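Local coordinates for protein phosphoglycolate phosphatase (Lactobacillus plantarum, PDB 2HDO) that probably hydrolyses 2-phosphoglycolate to glycolate and phosphate, as a putative phosphoglycolate phosphatase of the haloacid dehalogenase-like hydrolase family, at residues A[20-25]-A[35-40]; A[24-29]-A[65-70]; A[166-171]-A[178-183]; A[28-33]-A[57-62]. One frame throughout, in Å; residues are numbered along the deposited sequence.

Contact 1: A[20-25]-A[35-40]; sequences PAYTTV and KPFSPA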
loop_
_atom_site.group_PDB
_atom_site.type_symbol
_atom_site.label_atom_id
_atom_site.label_comp_id
_atom_site.label_asym_id
_atom_site.label_seq_id
_atom_site.Cartn_x
_atom_site.Cartn_y
_atom_site.Cartn_z
ATOM N N PRO A 20 -3.454 3.244 12.633
ATOM C CA PRO A 20 -3.938 2.913 13.988
ATOM C C PRO A 20 -4.114 1.410 14.267
ATOM O O PRO A 20 -3.635 0.915 15.291
ATOM C CB PRO A 20 -5.252 3.664 14.076
ATOM C CG PRO A 20 -5.070 4.838 13.166
ATOM C CD PRO A 20 -4.288 4.265 11.986
ATOM N N ALA A 21 -4.792 0.691 13.381
ATOM C CA ALA A 21 -4.973 -0.777 13.537
ATOM C C ALA A 21 -3.628 -1.502 13.527
ATOM O O ALA A 21 -3.374 -2.372 14.372
ATOM C CB ALA A 21 -5.908 -1.343 12.486
ATOM N N TYR A 22 -2.736 -1.097 12.617
ATOM C CA TYR A 22 -1.382 -1.648 12.573
ATOM C C TYR A 22 -0.689 -1.533 13.914
ATOM O O TYR A 22 -0.012 -2.464 14.368
ATOM C CB TYR A 22 -0.576 -0.891 11.514
ATOM C CG TYR A 22 0.921 -1.139 11.544
ATOM C CD1 TYR A 22 1.464 -2.206 10.857
ATOM C CD2 TYR A 22 1.790 -0.278 12.223
ATOM C CE1 TYR A 22 2.812 -2.436 10.855
ATOM C CE2 TYR A 22 3.163 -0.511 12.251
ATOM C CZ TYR A 22 3.660 -1.584 11.559
ATOM O OH TYR A 22 5.002 -1.825 11.554
ATOM N N THR A 23 -0.835 -0.368 14.513
ATOM C CA THR A 23 -0.183 -0.094 15.771
ATOM C C THR A 23 -0.655 -1.078 16.836
ATOM O O THR A 23 0.145 -1.669 17.536
ATOM C CB THR A 23 -0.355 1.376 16.207
ATOM O OG1 THR A 23 0.222 2.226 15.199
ATOM C CG2 THR A 23 0.332 1.591 17.569
ATOM N N THR A 24 -1.973 -1.214 16.970
ATOM C CA THR A 24 -2.591 -2.111 17.956
ATOM C C THR A 24 -2.121 -3.567 17.722
ATOM O O THR A 24 -1.745 -4.278 18.620
ATOM C CB THR A 24 -4.134 -2.024 17.814
ATOM O OG1 THR A 24 -4.568 -0.693 18.145
ATOM C CG2 THR A 24 -4.874 -3.014 18.703
ATOM N N VAL A 25 -2.106 -3.978 16.474
ATOM C CA VAL A 25 -1.816 -5.356 16.140
ATOM C C VAL A 25 -0.338 -5.614 16.398
ATOM O O VAL A 25 0.019 -6.587 17.033
ATOM C CB VAL A 25 -2.158 -5.658 14.680
ATOM C CG1 VAL A 25 -1.620 -7.050 14.306
ATOM C CG2 VAL A 25 -3.681 -5.543 14.423
ATOM N N LYS A 35 8.740 -7.434 23.711
ATOM C CA LYS A 35 9.095 -6.094 23.255
ATOM C C LYS A 35 7.892 -5.164 23.328
ATOM O O LYS A 35 6.788 -5.575 23.037
ATOM C CB LYS A 35 9.615 -6.151 21.835
ATOM C CG LYS A 35 10.962 -6.845 21.706
ATOM C CD LYS A 35 11.451 -6.879 20.245
ATOM C CE LYS A 35 12.812 -7.543 20.084
ATOM N NZ LYS A 35 13.899 -6.715 20.627
ATOM N N PRO A 36 8.119 -3.896 23.712
ATOM C CA PRO A 36 7.075 -2.886 23.633
ATOM C C PRO A 36 7.005 -2.360 22.202
ATOM O O PRO A 36 7.756 -2.806 21.359
ATOM C CB PRO A 36 7.569 -1.799 24.580
ATOM C CG PRO A 36 9.038 -1.881 24.501
ATOM C CD PRO A 36 9.382 -3.330 24.224
ATOM N N PHE A 37 6.107 -1.422 21.952
ATOM C CA PHE A 37 5.966 -0.798 20.648
ATOM C C PHE A 37 5.506 0.631 20.881
ATOM O O PHE A 37 4.334 0.865 21.147
ATOM C CB PHE A 37 4.942 -1.554 19.816
ATOM C CG PHE A 37 4.988 -1.259 18.362
ATOM C CD1 PHE A 37 6.192 -1.269 17.667
ATOM C CD2 PHE A 37 3.826 -1.000 17.658
ATOM C CE1 PHE A 37 6.203 -1.061 16.286
ATOM C CE2 PHE A 37 3.847 -0.781 16.291
ATOM C CZ PHE A 37 5.042 -0.809 15.612
ATOM N N SER A 38 6.449 1.570 20.816
ATOM C CA SER A 38 6.142 2.975 20.985
ATOM C C SER A 38 5.466 3.564 19.743
ATOM O O SER A 38 5.582 3.038 18.624
ATOM C CB SER A 38 7.435 3.752 21.265
ATOM O OG SER A 38 8.298 3.743 20.123
ATOM N N PRO A 39 4.750 4.669 19.929
ATOM C CA PRO A 39 4.219 5.470 18.837
ATOM C C PRO A 39 5.266 5.848 17.782
ATOM O O PRO A 39 4.993 5.734 16.573
ATOM C CB PRO A 39 3.709 6.721 19.548
ATOM C CG PRO A 39 3.462 6.294 20.918
ATOM C CD PRO A 39 4.379 5.212 21.249
ATOM N N ALA A 40 6.448 6.266 18.227
ATOM C CA ALA A 40 7.571 6.542 17.324
ATOM C C ALA A 40 7.915 5.331 16.478
ATOM O O ALA A 40 8.121 5.455 15.263
ATOM C CB ALA A 40 8.803 6.986 18.125
#
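The ring of F37 is met at its edge, close to its own plane, by CE2 of Y22, which lies 3.9 Å from F37 CZ. The Y22 ring receives F37 CZ obliquely, and the two side chains cross at about a right angle. A second edge contact comes from the helix backbone, where the carbonyl O of T23 sits 3.7 Å from F37 CD2, again near the plane of the phenyl ring. F37 reaches this far because its CG stands anti to the backbone N (chi1 -164°), sending the ring from the extended segment toward helix 19-31. M26 and L30 of the same helix and A42 of helix 39-45 also touch F37. Y22 OH is hydrogen-bonded to T45 OG1, so its polar end is satisfied while its CE2 packs against F37 CZ. A serine in place of F37 would probably open a gap beside Y22 CE2 and against M26 and L30. Just after F37, S38 N-caps helix 39-45 through its OG, which accepts from Q41 N. An aromatic wedged between two helices in this way is consistent with the helical cap that many HAD phosphatases insert after the first core strand.

Contact 2: A[24-29]-A[65-70]; sequences TVMREV and DHFQAQ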
loop_
_atom_site.group_PDB
_atom_site.type_symbol
_atom_site.label_atom_id
_atom_site.label_comp_id
_atom_site.label_asym_id
_atom_site.label_seq_id
_atom_site.Cartn_x
_atom_site.Cartn_y
_atom_site.Cartn_z
ATOM N N THR A 24 -1.973 -1.214 16.970
ATOM C CA THR A 24 -2.591 -2.111 17.956
ATOM C C THR A 24 -2.121 -3.567 17.722
ATOM O O THR A 24 -1.745 -4.278 18.620
ATOM C CB THR A 24 -4.134 -2.024 17.814
ATOM O OG1 THR A 24 -4.568 -0.693 18.145
ATOM C CG2 THR A 24 -4.874 -3.014 18.703
ATOM N N VAL A 25 -2.106 -3.978 16.474
ATOM C CA VAL A 25 -1.816 -5.356 16.140
ATOM C C VAL A 25 -0.338 -5.614 16.398
ATOM O O VAL A 25 0.019 -6.587 17.033
ATOM C CB VAL A 25 -2.158 -5.658 14.680
ATOM C CG1 VAL A 25 -1.620 -7.050 14.306
ATOM C CG2 VAL A 25 -3.681 -5.543 14.423
HETATM N N MSE A 26 0.523 -4.742 15.882
HETATM C CA MSE A 26 1.976 -4.927 16.123
HETATM C C MSE A 26 2.341 -4.981 17.605
HETATM O O MSE A 26 3.211 -5.769 18.044
HETATM C CB MSE A 26 2.766 -3.815 15.455
HETATM C CG MSE A 26 2.754 -3.870 13.991
HETATM SE SE MSE A 26 3.848 -5.336 13.287
HETATM C CE MSE A 26 5.686 -4.633 13.681
ATOM N N ARG A 27 1.702 -4.141 18.388
ATOM C CA ARG A 27 2.003 -4.083 19.834
ATOM C C ARG A 27 1.658 -5.436 20.443
ATOM O O ARG A 27 2.380 -5.962 21.315
ATOM C CB ARG A 27 1.244 -2.935 20.508
ATOM C CG ARG A 27 1.597 -2.775 21.979
ATOM C CD ARG A 27 0.984 -1.508 22.581
ATOM N NE ARG A 27 1.612 -0.307 22.017
ATOM C CZ ARG A 27 0.975 0.675 21.369
ATOM N NH1 ARG A 27 -0.339 0.682 21.222
ATOM N NH2 ARG A 27 1.673 1.694 20.888
ATOM N N GLU A 28 0.538 -5.997 20.005
ATOM C CA GLU A 28 0.063 -7.268 20.520
ATOM C C GLU A 28 1.023 -8.414 20.138
ATOM O O GLU A 28 1.410 -9.198 20.979
ATOM C CB GLU A 28 -1.383 -7.483 20.033
ATOM C CG GLU A 28 -2.052 -8.715 20.572
ATOM C CD GLU A 28 -3.481 -8.855 20.056
ATOM O OE1 GLU A 28 -4.071 -7.804 19.652
ATOM O OE2 GLU A 28 -3.995 -10.003 19.995
ATOM N N VAL A 29 1.425 -8.481 18.871
ATOM C CA VAL A 29 2.442 -9.456 18.441
ATOM C C VAL A 29 3.756 -9.269 19.178
ATOM O O VAL A 29 4.361 -10.225 19.662
ATOM C CB VAL A 29 2.642 -9.465 16.893
ATOM C CG1 VAL A 29 3.671 -10.518 16.484
ATOM C CG2 VAL A 29 1.310 -9.709 16.227
ATOM N N ASP A 65 8.998 -15.692 10.012
ATOM C CA ASP A 65 7.809 -16.322 9.424
ATOM C C ASP A 65 6.694 -16.453 10.462
ATOM O O ASP A 65 5.526 -16.196 10.162
ATOM C CB ASP A 65 8.118 -17.680 8.818
ATOM C CG ASP A 65 9.032 -17.589 7.585
ATOM O OD1 ASP A 65 9.142 -16.506 6.949
ATOM O OD2 ASP A 65 9.640 -18.634 7.252
ATOM N N HIS A 66 7.066 -16.804 11.685
ATOM C CA HIS A 66 6.085 -16.918 12.763
ATOM C C HIS A 66 5.468 -15.581 13.111
ATOM O O HIS A 66 4.245 -15.462 13.175
ATOM C CB HIS A 66 6.662 -17.527 14.028
ATOM C CG HIS A 66 5.600 -17.983 14.985
ATOM N ND1 HIS A 66 5.786 -18.046 16.352
ATOM C CD2 HIS A 66 4.306 -18.339 14.768
ATOM C CE1 HIS A 66 4.669 -18.458 16.930
ATOM N NE2 HIS A 66 3.753 -18.634 15.992
ATOM N N PHE A 67 6.317 -14.577 13.302
ATOM C CA PHE A 67 5.861 -13.200 13.542
ATOM C C PHE A 67 4.831 -12.761 12.500
ATOM O O PHE A 67 3.781 -12.233 12.837
ATOM C CB PHE A 67 7.091 -12.242 13.517
ATOM C CG PHE A 67 6.785 -10.841 13.970
ATOM C CD1 PHE A 67 6.093 -9.960 13.149
ATOM C CD2 PHE A 67 7.177 -10.415 15.210
ATOM C CE1 PHE A 67 5.791 -8.686 13.575
ATOM C CE2 PHE A 67 6.899 -9.153 15.625
ATOM C CZ PHE A 67 6.189 -8.284 14.831
ATOM N N GLN A 68 5.116 -12.993 11.224
ATOM C CA GLN A 68 4.191 -12.553 10.182
ATOM C C GLN A 68 2.865 -13.315 10.230
ATOM O O GLN A 68 1.819 -12.729 9.968
ATOM C CB GLN A 68 4.812 -12.629 8.775
ATOM C CG GLN A 68 5.789 -11.498 8.472
ATOM C CD GLN A 68 5.143 -10.130 8.521
ATOM O OE1 GLN A 68 5.549 -9.257 9.297
ATOM N NE2 GLN A 68 4.123 -9.938 7.705
ATOM N N ALA A 69 2.905 -14.595 10.594
ATOM C CA ALA A 69 1.698 -15.398 10.754
ATOM C C ALA A 69 0.836 -14.862 11.906
ATOM O O ALA A 69 -0.370 -14.729 11.788
ATOM C CB ALA A 69 2.083 -16.847 10.996
ATOM N N GLN A 70 1.472 -14.564 13.024
ATOM C CA GLN A 70 0.771 -13.960 14.143
ATOM C C GLN A 70 0.116 -12.651 13.742
ATOM O O GLN A 70 -1.048 -12.404 14.068
ATOM C CB GLN A 70 1.710 -13.718 15.297
ATOM C CG GLN A 70 2.189 -14.982 15.910
ATOM C CD GLN A 70 3.255 -14.730 16.914
ATOM O OE1 GLN A 70 4.433 -14.797 16.583
ATOM N NE2 GLN A 70 2.862 -14.309 18.108
#
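M26, a selenomethionine, is the first residue of segment 24-29 to make a substantial contact with helix 64-75. Its chain is bent at chi2 and chi3, which brings its end to the rim of the F67 ring. SE lies 5.1 Å from the ring centroid and 85° off the normal, a Met-aromatic contact made at the edge, and the methyl CE reaches F67 CZ at 3.9 Å. One turn further on, V29 approaches the same ring from above. Its CG1 stands 3.6 Å from the F67 centroid and only 13° off the normal, a CH-pi contact almost over the centre of the face. CG1 of V29 covers the ring and also meets Q70 CB at 3.9 Å; CG2 lies against the Q70 backbone, 4.0 Å from Q70 C. An alanine at F67 would probably leave V29 CG1 without its aromatic face and take away the ring edge against which M26 SE and CE pack.

The short helical segments run at 133° to each other, with axes 10.4 Å apart at closest approach, and F67 reaches across to both M26 and V29. The ring of Y33 meets F67 as well, and M54 of helix 50-56 also touches it. The amide of Q70 bonds outside the two segments, OE1 to Y33 OH and NE2 to T32 OG1. The chemistry between the helices is thus apolar, with no hydrogen bond crossing from one segment to the other: dispersion and CH-pi contact hold this interface, while its polar edge is tied to T32 and Y33.

Contact 3: A[166-171]-A[178-183]; sequences SDEQTA and FGLAVW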
loop_
_atom_site.group_PDB
_atom_site.type_symbol
_atom_site.label_atom_id
_atom_site.label_comp_id
_atom_site.label_asym_id
_atom_site.label_seq_id
_atom_site.Cartn_x
_atom_site.Cartn_y
_atom_site.Cartn_z
ATOM N N SER A 166 9.325 2.636 -0.218
ATOM C CA SER A 166 9.301 1.356 -0.897
ATOM C C SER A 166 8.467 1.464 -2.181
ATOM O O SER A 166 8.885 1.016 -3.244
ATOM C CB SER A 166 8.798 0.249 0.054
ATOM O OG SER A 166 8.636 -1.006 -0.582
ATOM N N ASP A 167 7.313 2.128 -2.091
ATOM C CA ASP A 167 6.475 2.307 -3.287
ATOM C C ASP A 167 7.189 3.173 -4.346
ATOM O O ASP A 167 7.123 2.925 -5.554
ATOM C CB ASP A 167 5.149 2.973 -2.939
ATOM C CG ASP A 167 4.196 2.069 -2.148
ATOM O OD1 ASP A 167 4.376 0.830 -2.152
ATOM O OD2 ASP A 167 3.238 2.635 -1.550
ATOM N N GLU A 168 7.843 4.241 -3.860
ATOM C CA GLU A 168 8.593 5.135 -4.709
ATOM C C GLU A 168 9.711 4.404 -5.413
ATOM O O GLU A 168 9.881 4.578 -6.618
ATOM C CB GLU A 168 9.149 6.304 -3.910
ATOM C CG GLU A 168 8.095 7.274 -3.533
ATOM C CD GLU A 168 8.521 8.314 -2.544
ATOM O OE1 GLU A 168 9.532 8.081 -1.856
ATOM O OE2 GLU A 168 7.846 9.377 -2.498
ATOM N N GLN A 169 10.443 3.577 -4.688
ATOM C CA GLN A 169 11.514 2.807 -5.299
ATOM C C GLN A 169 11.021 1.751 -6.283
ATOM O O GLN A 169 11.667 1.496 -7.293
ATOM C CB GLN A 169 12.393 2.189 -4.212
ATOM C CG GLN A 169 13.210 3.224 -3.446
ATOM C CD GLN A 169 13.978 2.628 -2.253
ATOM O OE1 GLN A 169 13.788 1.443 -1.897
ATOM N NE2 GLN A 169 14.843 3.447 -1.625
ATOM N N THR A 170 9.876 1.135 -5.970
ATOM C CA THR A 170 9.218 0.197 -6.897
ATOM C C THR A 170 8.953 0.886 -8.225
ATOM O O THR A 170 9.259 0.362 -9.322
ATOM C CB THR A 170 7.878 -0.275 -6.320
ATOM O OG1 THR A 170 8.088 -0.898 -5.053
ATOM C CG2 THR A 170 7.172 -1.288 -7.260
ATOM N N ALA A 171 8.350 2.062 -8.148
ATOM C CA ALA A 171 7.985 2.826 -9.341
ATOM C C ALA A 171 9.217 3.239 -10.178
ATOM O O ALA A 171 9.256 3.105 -11.415
ATOM C CB ALA A 171 7.177 4.053 -8.915
ATOM N N PHE A 178 5.423 8.215 -10.280
ATOM C CA PHE A 178 4.864 8.096 -8.954
ATOM C C PHE A 178 4.053 9.309 -8.565
ATOM O O PHE A 178 4.462 10.447 -8.824
ATOM C CB PHE A 178 5.963 7.898 -7.910
ATOM C CG PHE A 178 5.463 7.451 -6.581
ATOM C CD1 PHE A 178 5.133 6.121 -6.398
ATOM C CD2 PHE A 178 5.295 8.319 -5.527
ATOM C CE1 PHE A 178 4.661 5.686 -5.208
ATOM C CE2 PHE A 178 4.836 7.865 -4.311
ATOM C CZ PHE A 178 4.512 6.552 -4.153
ATOM N N GLY A 179 2.891 9.048 -7.969
ATOM C CA GLY A 179 1.999 10.058 -7.423
ATOM C C GLY A 179 1.934 9.890 -5.904
ATOM O O GLY A 179 1.465 8.864 -5.391
ATOM N N LEU A 180 2.386 10.907 -5.195
ATOM C CA LEU A 180 2.494 10.871 -3.778
ATOM C C LEU A 180 1.136 11.205 -3.195
ATOM O O LEU A 180 0.567 12.274 -3.467
ATOM C CB LEU A 180 3.544 11.885 -3.323
ATOM C CG LEU A 180 3.760 11.881 -1.809
ATOM C CD1 LEU A 180 4.446 10.642 -1.351
ATOM C CD2 LEU A 180 4.554 13.101 -1.384
ATOM N N ALA A 181 0.641 10.301 -2.353
ATOM C CA ALA A 181 -0.548 10.546 -1.514
ATOM C C ALA A 181 -0.112 11.247 -0.222
ATOM O O ALA A 181 0.160 10.613 0.781
ATOM C CB ALA A 181 -1.242 9.251 -1.216
ATOM N N VAL A 182 -0.066 12.569 -0.280
ATOM C CA VAL A 182 0.485 13.378 0.791
ATOM C C VAL A 182 -0.303 13.168 2.071
ATOM O O VAL A 182 0.254 13.237 3.179
ATOM C CB VAL A 182 0.506 14.861 0.360
ATOM C CG1 VAL A 182 0.855 15.787 1.530
ATOM C CG2 VAL A 182 1.490 15.039 -0.801
ATOM N N TRP A 183 -1.590 12.872 1.922
ATOM C CA TRP A 183 -2.469 12.698 3.070
ATOM C C TRP A 183 -2.140 11.517 3.977
ATOM O O TRP A 183 -2.614 11.464 5.111
ATOM C CB TRP A 183 -3.928 12.599 2.633
ATOM C CG TRP A 183 -4.249 11.406 1.798
ATOM C CD1 TRP A 183 -4.576 10.155 2.255
ATOM C CD2 TRP A 183 -4.263 11.319 0.387
ATOM N NE1 TRP A 183 -4.774 9.306 1.225
ATOM C CE2 TRP A 183 -4.586 9.984 0.050
ATOM C CE3 TRP A 183 -4.022 12.235 -0.644
ATOM C CZ2 TRP A 183 -4.720 9.565 -1.280
ATOM C CZ3 TRP A 183 -4.115 11.806 -1.938
ATOM C CH2 TRP A 183 -4.459 10.485 -2.241
#
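E168 lays its CG over one face of the F178 ring, 3.6 Å from the centroid and 20° off the normal, displaced toward the rim so that CE2 is the nearest ring atom at 3.4 Å. The glutamate chain extends beyond CG, carrying the carboxylate past the ring with its plane turned 75° from that of the phenyl group. There OE2 lies 3.8 Å from L180 CD1. Two more helix residues touch F178 obliquely: D167 CB is 3.6 Å from CE1, and A171 CB is 3.8 Å from CD1. With CG anti to the backbone N, the ring of F178 is carried from the strand into the helix surface. While D167 gives its CB to this packing, its OD1 forms a salt bridge with K138. D167 also lies against D10, in a sequence that resembles the DxDx(T/V) motif of HAD enzymes, and its side chain is about 5 Å from a phosphate ion, probably from the crystallisation liquor; both are consistent with a place beside the active-site pocket. Helix 165-174 and strand 177-181 run nearly antiparallel, at 169° for the short segments, and complete the beta-alpha-beta unit begun by strand 158-162, a right-handed crossover of the Rossmann-like HAD core.

Contact 4: A[28-33]-A[57-62]; sequences EVLATY and LGIAAS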
loop_
_atom_site.group_PDB
_atom_site.type_symbol
_atom_site.label_atom_id
_atom_site.label_comp_id
_atom_site.label_asym_id
_atom_site.label_seq_id
_atom_site.Cartn_x
_atom_site.Cartn_y
_atom_site.Cartn_z
ATOM N N GLU A 28 0.538 -5.997 20.005
ATOM C CA GLU A 28 0.063 -7.268 20.520
ATOM C C GLU A 28 1.023 -8.414 20.138
ATOM O O GLU A 28 1.410 -9.198 20.979
ATOM C CB GLU A 28 -1.383 -7.483 20.033
ATOM C CG GLU A 28 -2.052 -8.715 20.572
ATOM C CD GLU A 28 -3.481 -8.855 20.056
ATOM O OE1 GLU A 28 -4.071 -7.804 19.652
ATOM O OE2 GLU A 28 -3.995 -10.003 19.995
ATOM N N VAL A 29 1.425 -8.481 18.871
ATOM C CA VAL A 29 2.442 -9.456 18.441
ATOM C C VAL A 29 3.756 -9.269 19.178
ATOM O O VAL A 29 4.361 -10.225 19.662
ATOM C CB VAL A 29 2.642 -9.465 16.893
ATOM C CG1 VAL A 29 3.671 -10.518 16.484
ATOM C CG2 VAL A 29 1.310 -9.709 16.227
ATOM N N LEU A 30 4.222 -8.028 19.252
ATOM C CA LEU A 30 5.514 -7.761 19.862
ATOM C C LEU A 30 5.587 -8.170 21.313
ATOM O O LEU A 30 6.639 -8.563 21.795
ATOM C CB LEU A 30 5.895 -6.276 19.688
ATOM C CG LEU A 30 6.413 -6.006 18.287
ATOM C CD1 LEU A 30 6.215 -4.568 17.935
ATOM C CD2 LEU A 30 7.864 -6.360 18.172
ATOM N N ALA A 31 4.471 -8.113 22.025
ATOM C CA ALA A 31 4.438 -8.562 23.409
ATOM C C ALA A 31 4.881 -10.034 23.544
ATOM O O ALA A 31 5.523 -10.390 24.520
ATOM C CB ALA A 31 3.040 -8.359 23.971
ATOM N N THR A 32 4.597 -10.871 22.543
ATOM C CA THR A 32 4.986 -12.304 22.595
ATOM C C THR A 32 6.496 -12.540 22.309
ATOM O O THR A 32 6.987 -13.676 22.398
ATOM C CB THR A 32 4.171 -13.162 21.614
ATOM O OG1 THR A 32 4.553 -12.893 20.271
ATOM C CG2 THR A 32 2.659 -12.903 21.762
ATOM N N TYR A 33 7.196 -11.472 21.945
ATOM C CA TYR A 33 8.653 -11.438 21.736
ATOM C C TYR A 33 9.292 -10.566 22.808
ATOM O O TYR A 33 10.452 -10.203 22.694
ATOM C CB TYR A 33 8.968 -10.899 20.328
ATOM C CG TYR A 33 8.503 -11.849 19.272
ATOM C CD1 TYR A 33 7.217 -11.789 18.773
ATOM C CD2 TYR A 33 9.325 -12.861 18.811
ATOM C CE1 TYR A 33 6.778 -12.717 17.839
ATOM C CE2 TYR A 33 8.894 -13.766 17.862
ATOM C CZ TYR A 33 7.617 -13.696 17.382
ATOM O OH TYR A 33 7.211 -14.626 16.457
ATOM N N LEU A 57 13.070 -3.734 14.332
ATOM C CA LEU A 57 12.577 -3.999 15.682
ATOM C C LEU A 57 13.395 -5.038 16.462
ATOM O O LEU A 57 13.100 -5.308 17.633
ATOM C CB LEU A 57 11.134 -4.493 15.596
ATOM C CG LEU A 57 10.140 -3.407 15.188
ATOM C CD1 LEU A 57 8.789 -3.951 14.688
ATOM C CD2 LEU A 57 9.948 -2.429 16.375
ATOM N N GLY A 58 14.385 -5.640 15.823
ATOM C CA GLY A 58 15.296 -6.558 16.500
ATOM C C GLY A 58 14.735 -7.948 16.728
ATOM O O GLY A 58 15.218 -8.677 17.581
ATOM N N ILE A 59 13.746 -8.328 15.939
ATOM C CA ILE A 59 13.225 -9.685 15.972
ATOM C C ILE A 59 14.285 -10.677 15.496
ATOM O O ILE A 59 14.958 -10.445 14.477
ATOM C CB ILE A 59 11.961 -9.847 15.074
ATOM C CG1 ILE A 59 10.854 -8.873 15.485
ATOM C CG2 ILE A 59 11.432 -11.281 15.124
ATOM C CD1 ILE A 59 10.459 -8.982 16.939
ATOM N N ALA A 60 14.449 -11.778 16.234
ATOM C CA ALA A 60 15.356 -12.842 15.805
ATOM C C ALA A 60 15.035 -13.248 14.362
ATOM O O ALA A 60 13.874 -13.493 14.029
ATOM C CB ALA A 60 15.208 -14.027 16.717
ATOM N N ALA A 61 16.042 -13.320 13.494
ATOM C CA ALA A 61 15.795 -13.531 12.071
ATOM C C ALA A 61 15.081 -14.883 11.780
ATOM O O ALA A 61 14.322 -15.011 10.818
ATOM C CB ALA A 61 17.130 -13.459 11.302
ATOM N N SER A 62 15.341 -15.876 12.619
ATOM C CA SER A 62 14.704 -17.189 12.523
ATOM C C SER A 62 13.204 -17.186 12.852
ATOM O O SER A 62 12.508 -18.163 12.577
ATOM C CB SER A 62 15.426 -18.159 13.468
ATOM O OG SER A 62 15.334 -17.714 14.828
#
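L30 sends its two methyls to different partners: CD2 meets I59 CD1 at 3.9 Å, while CD1 approaches L57 CD1 at 4.2 Å. Its CG lies anti to the carbonyl carbon (chi1 -78°), and the side chain, which leaves the helix alongside the loop, has its branched end nearer to it. I59 answers with a bent chain, chi1 and chi2 both close to -57°, which places CD1 between L30 and Y33. That one methyl also lies 4.2 Å from Y33 CB and comes to the tyrosine ring obliquely. The L57 and L30 side chains cross at about a right angle and meet methyl to methyl.

These residues join the C-terminal part of helix 19-31 to the link between helices 50-56 and 64-75 in the probable helical cap. G58, with positive phi, closes a Schellman motif after helix 50-56, turning the chain between L57 and I59, both of which contribute to the contact.

T32 OG1 donates to V29 O at 2.7 Å in the carbonyl plane, and T32 N reaches that oxygen too, so two donors grip one acceptor.

How the contacts relate
Contacts 1, 2 and 4 all use helix 19-31 and lie on one side of the chain's centre; contacts 1, 2 and 3 are buried and contact 4 only partly so. F37 joins the first two, its O bonded to R27 NH2 and its ring packed on M26, and it also touches L30 of contact 4. Contacts 2 and 4, with centres about 8 Å apart, share E28 and V29 and are tied by polar bonds from Q70. Contact 3 is separate, its centre about 26 Å from that of contact 2, within the sheet-bearing core. Ring edges, a Met-aromatic pair and aliphatic methyls mark the probable cap, whereas contact 3 sets the aliphatic parts of two acidic residues and an alanine against a phenyl ring.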